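Local structure of V-type ATP synthase alpha chain (Nanoarchaeum equitans Kin4-M, 5BN3) at residues Y179-K191 with A296-D310. The protein is the A subunit of a V-type ATP synthase, with a P-loop-type nucleotide-binding domain that binds ADP. Residues are numbered along the deposited sequence; the frame is centred on the assembly and turned at random.
Sequences YHEWPIRKPRPYK and ASIYLGATIGEYFRD
His180 brings CE1 to within 4.0 Å of Tyr307 CE1, the two rings meeting obliquely, while its NE2 accepts from Arg188 NH1 close to the imidazole plane. Trp182 sets CD1 against the methyl CG2 of Thr303 (3.8 Å) and has the CG of Arg188 over one face of its indole. At the type I turn that follows, the Ile184 side chain crosses those of Tyr299 and Thr303 at about a right angle: CB packs on Tyr299 CB (3.9 Å) and CG2 on Leu300 CD1. The extended side chain of Arg185 brings NH1 over one face of the Tyr299 ring, near its rim, too distant for more than a feeble cation-pi attraction, and its guanidinium, tilted 50° to the ring, pairs with Glu34 and Glu295. Arg188 is gripped from backbone to tip. Its N donates to Glu306 OE1 (3.0 Å), its O accepts from Arg309 NH2 (3.1 Å), and a bend at chi3 (58°) turns NE onto Asp310 OD2 in a 2.7 Å salt bridge. Arg309 holds the other oxygen, OD1, side-on through NE and NH2, fixing the carboxylate between two arginines. Waters join Pro189 O to both Asp310 oxygens. Strand 180-183 pairs antiparallel with strand 68-71, and the chain beyond it follows helix 293-309 toward its C-terminal end; the helix packs on strand 280-285.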
loop_
_atom_site.group_PDB
_atom_site.type_symbol
_atom_site.label_atom_id
_atom_site.label_comp_id
_atom_site.label_asym_id
_atom_site.label_seq_id
_atom_site.Cartn_x
_atom_site.Cartn_y
_atom_site.Cartn_z
ATOM N N TYR A 179 29.456 -11.490 44.594
ATOM C CA TYR A 179 28.582 -11.498 43.426
ATOM C C TYR A 179 27.535 -12.601 43.520
ATOM O O TYR A 179 27.707 -13.570 44.263
ATOM C CB TYR A 179 29.403 -11.705 42.151
ATOM C CG TYR A 179 29.743 -13.153 41.859
ATOM C CD1 TYR A 179 30.817 -13.775 42.482
ATOM C CD2 TYR A 179 29.000 -13.890 40.949
ATOM C CE1 TYR A 179 31.133 -15.089 42.212
ATOM C CE2 TYR A 179 29.307 -15.204 40.675
ATOM C CZ TYR A 179 30.374 -15.798 41.308
ATOM O OH TYR A 179 30.685 -17.108 41.034
ATOM N N HIS A 180 26.457 -12.452 42.758
ATOM C CA HIS A 180 25.505 -13.543 42.569
ATOM C C HIS A 180 24.988 -13.558 41.135
ATOM O O HIS A 180 25.081 -12.556 40.422
ATOM C CB HIS A 180 24.350 -13.476 43.577
ATOM C CG HIS A 180 23.387 -12.353 43.336
ATOM N ND1 HIS A 180 23.615 -11.069 43.776
ATOM C CD2 HIS A 180 22.178 -12.334 42.724
ATOM C CE1 HIS A 180 22.594 -10.300 43.434
ATOM N NE2 HIS A 180 21.710 -11.043 42.796
ATOM N N GLU A 181 24.467 -14.704 40.709
ATOM C CA GLU A 181 23.953 -14.852 39.354
ATOM C C GLU A 181 22.450 -14.617 39.324
ATOM O O GLU A 181 21.745 -14.934 40.284
ATOM C CB GLU A 181 24.272 -16.247 38.811
ATOM C CG GLU A 181 25.751 -16.511 38.591
ATOM C CD GLU A 181 26.009 -17.874 37.978
ATOM O OE1 GLU A 181 25.216 -18.802 38.245
ATOM O OE2 GLU A 181 26.995 -18.016 37.225
ATOM N N TRP A 182 21.959 -14.062 38.220
ATOM C CA TRP A 182 20.531 -13.814 38.073
ATOM C C TRP A 182 20.071 -14.011 36.631
ATOM O O TRP A 182 20.730 -13.548 35.699
ATOM C CB TRP A 182 20.184 -12.400 38.547
ATOM C CG TRP A 182 18.718 -12.169 38.642
ATOM C CD1 TRP A 182 17.907 -11.636 37.684
ATOM C CD2 TRP A 182 17.876 -12.477 39.757
ATOM N NE1 TRP A 182 16.610 -11.588 38.138
ATOM C CE2 TRP A 182 16.566 -12.100 39.409
ATOM C CE3 TRP A 182 18.105 -13.035 41.018
ATOM C CZ2 TRP A 182 15.487 -12.262 40.278
ATOM C CZ3 TRP A 182 17.037 -13.195 41.877
ATOM C CH2 TRP A 182 15.744 -12.810 41.505
ATOM N N PRO A 183 18.938 -14.705 36.446
ATOM C CA PRO A 183 18.368 -14.925 35.111
ATOM C C PRO A 183 17.917 -13.602 34.493
ATOM O O PRO A 183 17.067 -12.924 35.071
ATOM C CB PRO A 183 17.147 -15.814 35.389
ATOM C CG PRO A 183 17.395 -16.409 36.751
ATOM C CD PRO A 183 18.143 -15.353 37.502
ATOM N N ILE A 184 18.468 -13.249 33.336
ATOM C CA ILE A 184 18.198 -11.948 32.724
ATOM C C ILE A 184 16.755 -11.763 32.250
ATOM O O ILE A 184 16.289 -10.632 32.108
ATOM C CB ILE A 184 19.164 -11.654 31.552
ATOM C CG1 ILE A 184 19.028 -12.714 30.457
ATOM C CG2 ILE A 184 20.600 -11.566 32.049
ATOM C CD1 ILE A 184 19.887 -12.437 29.237
ATOM N N ARG A 185 16.052 -12.864 32.002
ATOM C CA ARG A 185 14.659 -12.791 31.555
ATOM C C ARG A 185 13.691 -12.599 32.716
ATOM O O ARG A 185 12.487 -12.451 32.512
ATOM C CB ARG A 185 14.271 -14.048 30.770
ATOM C CG ARG A 185 14.982 -14.196 29.437
ATOM C CD ARG A 185 14.431 -15.368 28.643
ATOM N NE ARG A 185 15.153 -15.552 27.387
ATOM C CZ ARG A 185 14.874 -14.898 26.263
ATOM N NH1 ARG A 185 13.883 -14.016 26.237
ATOM N NH2 ARG A 185 15.585 -15.123 25.168
ATOM N N LYS A 186 14.225 -12.602 33.931
ATOM C CA LYS A 186 13.404 -12.513 35.132
ATOM C C LYS A 186 13.615 -11.174 35.822
ATOM O O LYS A 186 14.732 -10.858 36.239
ATOM C CB LYS A 186 13.761 -13.652 36.087
ATOM C CG LYS A 186 12.919 -13.722 37.347
ATOM C CD LYS A 186 13.315 -14.944 38.167
ATOM C CE LYS A 186 12.535 -15.027 39.468
ATOM N NZ LYS A 186 12.965 -16.193 40.290
ATOM N N PRO A 187 12.544 -10.376 35.934
ATOM C CA PRO A 187 12.618 -9.066 36.594
ATOM C C PRO A 187 13.014 -9.210 38.058
ATOM O O PRO A 187 12.502 -10.103 38.736
ATOM C CB PRO A 187 11.181 -8.544 36.500
ATOM C CG PRO A 187 10.580 -9.281 35.344
ATOM C CD PRO A 187 11.207 -10.642 35.373
ATOM N N ARG A 188 13.913 -8.356 38.538
ATOM C CA ARG A 188 14.346 -8.423 39.930
ATOM C C ARG A 188 13.297 -7.830 40.866
ATOM O O ARG A 188 12.787 -6.734 40.624
ATOM C CB ARG A 188 15.705 -7.735 40.112
ATOM C CG ARG A 188 16.856 -8.495 39.457
ATOM C CD ARG A 188 18.188 -7.766 39.592
ATOM N NE ARG A 188 18.552 -7.509 40.985
ATOM C CZ ARG A 188 19.154 -8.389 41.781
ATOM N NH1 ARG A 188 19.457 -9.599 41.332
ATOM N NH2 ARG A 188 19.448 -8.059 43.030
ATOM N N PRO A 189 12.976 -8.561 41.945
ATOM C CA PRO A 189 11.914 -8.179 42.883
ATOM C C PRO A 189 12.239 -6.917 43.672
ATOM O O PRO A 189 13.408 -6.562 43.842
ATOM C CB PRO A 189 11.846 -9.376 43.837
ATOM C CG PRO A 189 13.215 -9.970 43.788
ATOM C CD PRO A 189 13.660 -9.798 42.361
ATOM N N TYR A 190 11.189 -6.250 44.137
ATOM C CA TYR A 190 11.302 -5.072 44.988
ATOM C C TYR A 190 10.077 -5.055 45.887
ATOM O O TYR A 190 9.222 -5.935 45.778
ATOM C CB TYR A 190 11.374 -3.795 44.142
ATOM C CG TYR A 190 10.271 -3.669 43.120
ATOM C CD1 TYR A 190 10.425 -4.183 41.842
ATOM C CD2 TYR A 190 9.080 -3.028 43.429
ATOM C CE1 TYR A 190 9.427 -4.072 40.904
ATOM C CE2 TYR A 190 8.075 -2.910 42.496
ATOM C CZ TYR A 190 8.254 -3.434 41.236
ATOM O OH TYR A 190 7.255 -3.319 40.301
ATOM N N LYS A 191 9.975 -4.066 46.770
ATOM C CA LYS A 191 8.845 -4.022 47.697
ATOM C C LYS A 191 7.604 -3.354 47.114
ATOM O O LYS A 191 6.524 -3.944 47.118
ATOM C CB LYS A 191 9.245 -3.386 49.033
ATOM C CG LYS A 191 10.060 -4.316 49.918
ATOM C CD LYS A 191 10.162 -3.793 51.340
ATOM C CE LYS A 191 10.695 -4.867 52.274
ATOM N NZ LYS A 191 10.752 -4.401 53.687
ATOM N N ALA A 296 19.490 -10.710 23.977
ATOM C CA ALA A 296 20.217 -10.940 25.218
ATOM C C ALA A 296 20.748 -9.635 25.802
ATOM O O ALA A 296 20.652 -9.406 27.005
ATOM C CB ALA A 296 21.351 -11.917 24.990
ATOM N N SER A 297 21.292 -8.776 24.945
ATOM C CA SER A 297 21.872 -7.508 25.391
ATOM C C SER A 297 20.842 -6.590 26.058
ATOM O O SER A 297 21.170 -5.853 26.989
ATOM C CB SER A 297 22.531 -6.781 24.219
ATOM O OG SER A 297 21.558 -6.283 23.319
ATOM N N ILE A 298 19.605 -6.639 25.573
ATOM C CA ILE A 298 18.519 -5.830 26.127
ATOM C C ILE A 298 18.135 -6.284 27.540
ATOM O O ILE A 298 18.038 -5.470 28.462
ATOM C CB ILE A 298 17.273 -5.887 25.218
ATOM C CG1 ILE A 298 17.516 -5.106 23.918
ATOM C CG2 ILE A 298 16.057 -5.339 25.937
ATOM C CD1 ILE A 298 17.685 -3.606 24.121
ATOM N N TYR A 299 17.911 -7.584 27.705
ATOM C CA TYR A 299 17.568 -8.138 29.013
ATOM C C TYR A 299 18.740 -8.033 29.983
ATOM O O TYR A 299 18.546 -7.828 31.183
ATOM C CB TYR A 299 17.118 -9.598 28.872
ATOM C CG TYR A 299 15.766 -9.754 28.208
ATOM C CD1 TYR A 299 15.645 -9.731 26.828
ATOM C CD2 TYR A 299 14.615 -9.925 28.962
ATOM C CE1 TYR A 299 14.418 -9.871 26.214
ATOM C CE2 TYR A 299 13.380 -10.067 28.355
ATOM C CZ TYR A 299 13.289 -10.038 26.981
ATOM O OH TYR A 299 12.065 -10.178 26.369
ATOM N N LEU A 300 19.951 -8.173 29.453
ATOM C CA LEU A 300 21.166 -8.089 30.256
ATOM C C LEU A 300 21.323 -6.708 30.879
ATOM O O LEU A 300 21.571 -6.582 32.080
ATOM C CB LEU A 300 22.389 -8.379 29.384
ATOM C CG LEU A 300 23.717 -8.498 30.129
ATOM C CD1 LEU A 300 23.935 -9.943 30.513
ATOM C CD2 LEU A 300 24.884 -7.970 29.306
ATOM N N GLY A 301 21.185 -5.674 30.054
ATOM C CA GLY A 301 21.341 -4.305 30.515
ATOM C C GLY A 301 20.261 -3.895 31.490
ATOM O O GLY A 301 20.513 -3.141 32.431
ATOM N N ALA A 302 19.050 -4.388 31.262
ATOM C CA ALA A 302 17.942 -4.122 32.166
ATOM C C ALA A 302 18.195 -4.762 33.527
ATOM O O ALA A 302 17.948 -4.148 34.566
ATOM C CB ALA A 302 16.645 -4.637 31.572
ATOM N N THR A 303 18.677 -6.002 33.513
ATOM C CA THR A 303 18.962 -6.738 34.744
ATOM C C THR A 303 20.045 -6.060 35.579
ATOM O O THR A 303 19.910 -5.928 36.798
ATOM C CB THR A 303 19.387 -8.187 34.435
ATOM O OG1 THR A 303 18.313 -8.864 33.771
ATOM C CG2 THR A 303 19.721 -8.927 35.718
ATOM N N ILE A 304 21.121 -5.638 34.920
ATOM C CA ILE A 304 22.195 -4.911 35.588
ATOM C C ILE A 304 21.667 -3.583 36.139
ATOM O O ILE A 304 22.048 -3.160 37.232
ATOM C CB ILE A 304 23.379 -4.669 34.625
ATOM C CG1 ILE A 304 24.017 -6.005 34.228
ATOM C CG2 ILE A 304 24.412 -3.755 35.257
ATOM C CD1 ILE A 304 25.117 -5.879 33.180
ATOM N N GLY A 305 20.777 -2.939 35.386
ATOM C CA GLY A 305 20.146 -1.708 35.835
ATOM C C GLY A 305 19.331 -1.904 37.096
ATOM O O GLY A 305 19.391 -1.085 38.018
ATOM N N GLU A 306 18.565 -2.991 37.132
ATOM C CA GLU A 306 17.769 -3.330 38.303
ATOM C C GLU A 306 18.670 -3.615 39.497
ATOM O O GLU A 306 18.330 -3.280 40.629
ATOM C CB GLU A 306 16.903 -4.560 38.019
ATOM C CG GLU A 306 15.750 -4.332 37.057
ATOM C CD GLU A 306 14.985 -5.610 36.778
ATOM O OE1 GLU A 306 15.625 -6.684 36.724
ATOM O OE2 GLU A 306 13.748 -5.547 36.621
ATOM N N TYR A 307 19.811 -4.245 39.232
ATOM C CA TYR A 307 20.764 -4.612 40.277
ATOM C C TYR A 307 21.289 -3.393 41.026
ATOM O O TYR A 307 21.342 -3.382 42.255
ATOM C CB TYR A 307 21.923 -5.416 39.675
ATOM C CG TYR A 307 23.085 -5.653 40.615
ATOM C CD1 TYR A 307 22.947 -6.458 41.737
ATOM C CD2 TYR A 307 24.328 -5.087 40.366
ATOM C CE1 TYR A 307 24.013 -6.680 42.593
ATOM C CE2 TYR A 307 25.397 -5.303 41.216
ATOM C CZ TYR A 307 25.232 -6.101 42.325
ATOM O OH TYR A 307 26.294 -6.318 43.171
ATOM N N PHE A 308 21.676 -2.362 40.286
ATOM C CA PHE A 308 22.170 -1.144 40.918
ATOM C C PHE A 308 21.024 -0.339 41.526
ATOM O O PHE A 308 21.210 0.370 42.516
ATOM C CB PHE A 308 22.983 -0.310 39.927
ATOM C CG PHE A 308 24.379 -0.821 39.713
ATOM C CD1 PHE A 308 25.381 -0.538 40.632
ATOM C CD2 PHE A 308 24.695 -1.583 38.598
ATOM C CE1 PHE A 308 26.672 -1.006 40.443
ATOM C CE2 PHE A 308 25.983 -2.053 38.401
ATOM C CZ PHE A 308 26.973 -1.765 39.327
ATOM N N ARG A 309 19.837 -0.460 40.936
ATOM C CA ARG A 309 18.630 0.120 41.516
ATOM C C ARG A 309 18.364 -0.481 42.895
ATOM O O ARG A 309 17.985 0.226 43.832
ATOM C CB ARG A 309 17.430 -0.134 40.602
ATOM C CG ARG A 309 16.097 0.341 41.168
ATOM C CD ARG A 309 14.945 -0.431 40.555
ATOM N NE ARG A 309 14.988 -1.843 40.931
ATOM C CZ ARG A 309 14.189 -2.780 40.431
ATOM N NH1 ARG A 309 13.275 -2.462 39.523
ATOM N NH2 ARG A 309 14.308 -4.037 40.833
ATOM N N ASP A 310 18.576 -1.787 43.016
ATOM C CA ASP A 310 18.332 -2.498 44.269
ATOM C C ASP A 310 19.291 -2.080 45.387
ATOM O O ASP A 310 19.029 -2.331 46.564
ATOM C CB ASP A 310 18.412 -4.011 44.039
ATOM C CG ASP A 310 17.279 -4.535 43.177
ATOM O OD1 ASP A 310 16.237 -3.852 43.065
ATOM O OD2 ASP A 310 17.429 -5.643 42.620
HETATM O O HOH W 1 12.057 -4.894 38.311
HETATM O O HOH W 2 16.067 -7.411 43.693
HETATM O O HOH W 3 14.656 -4.291 45.077
#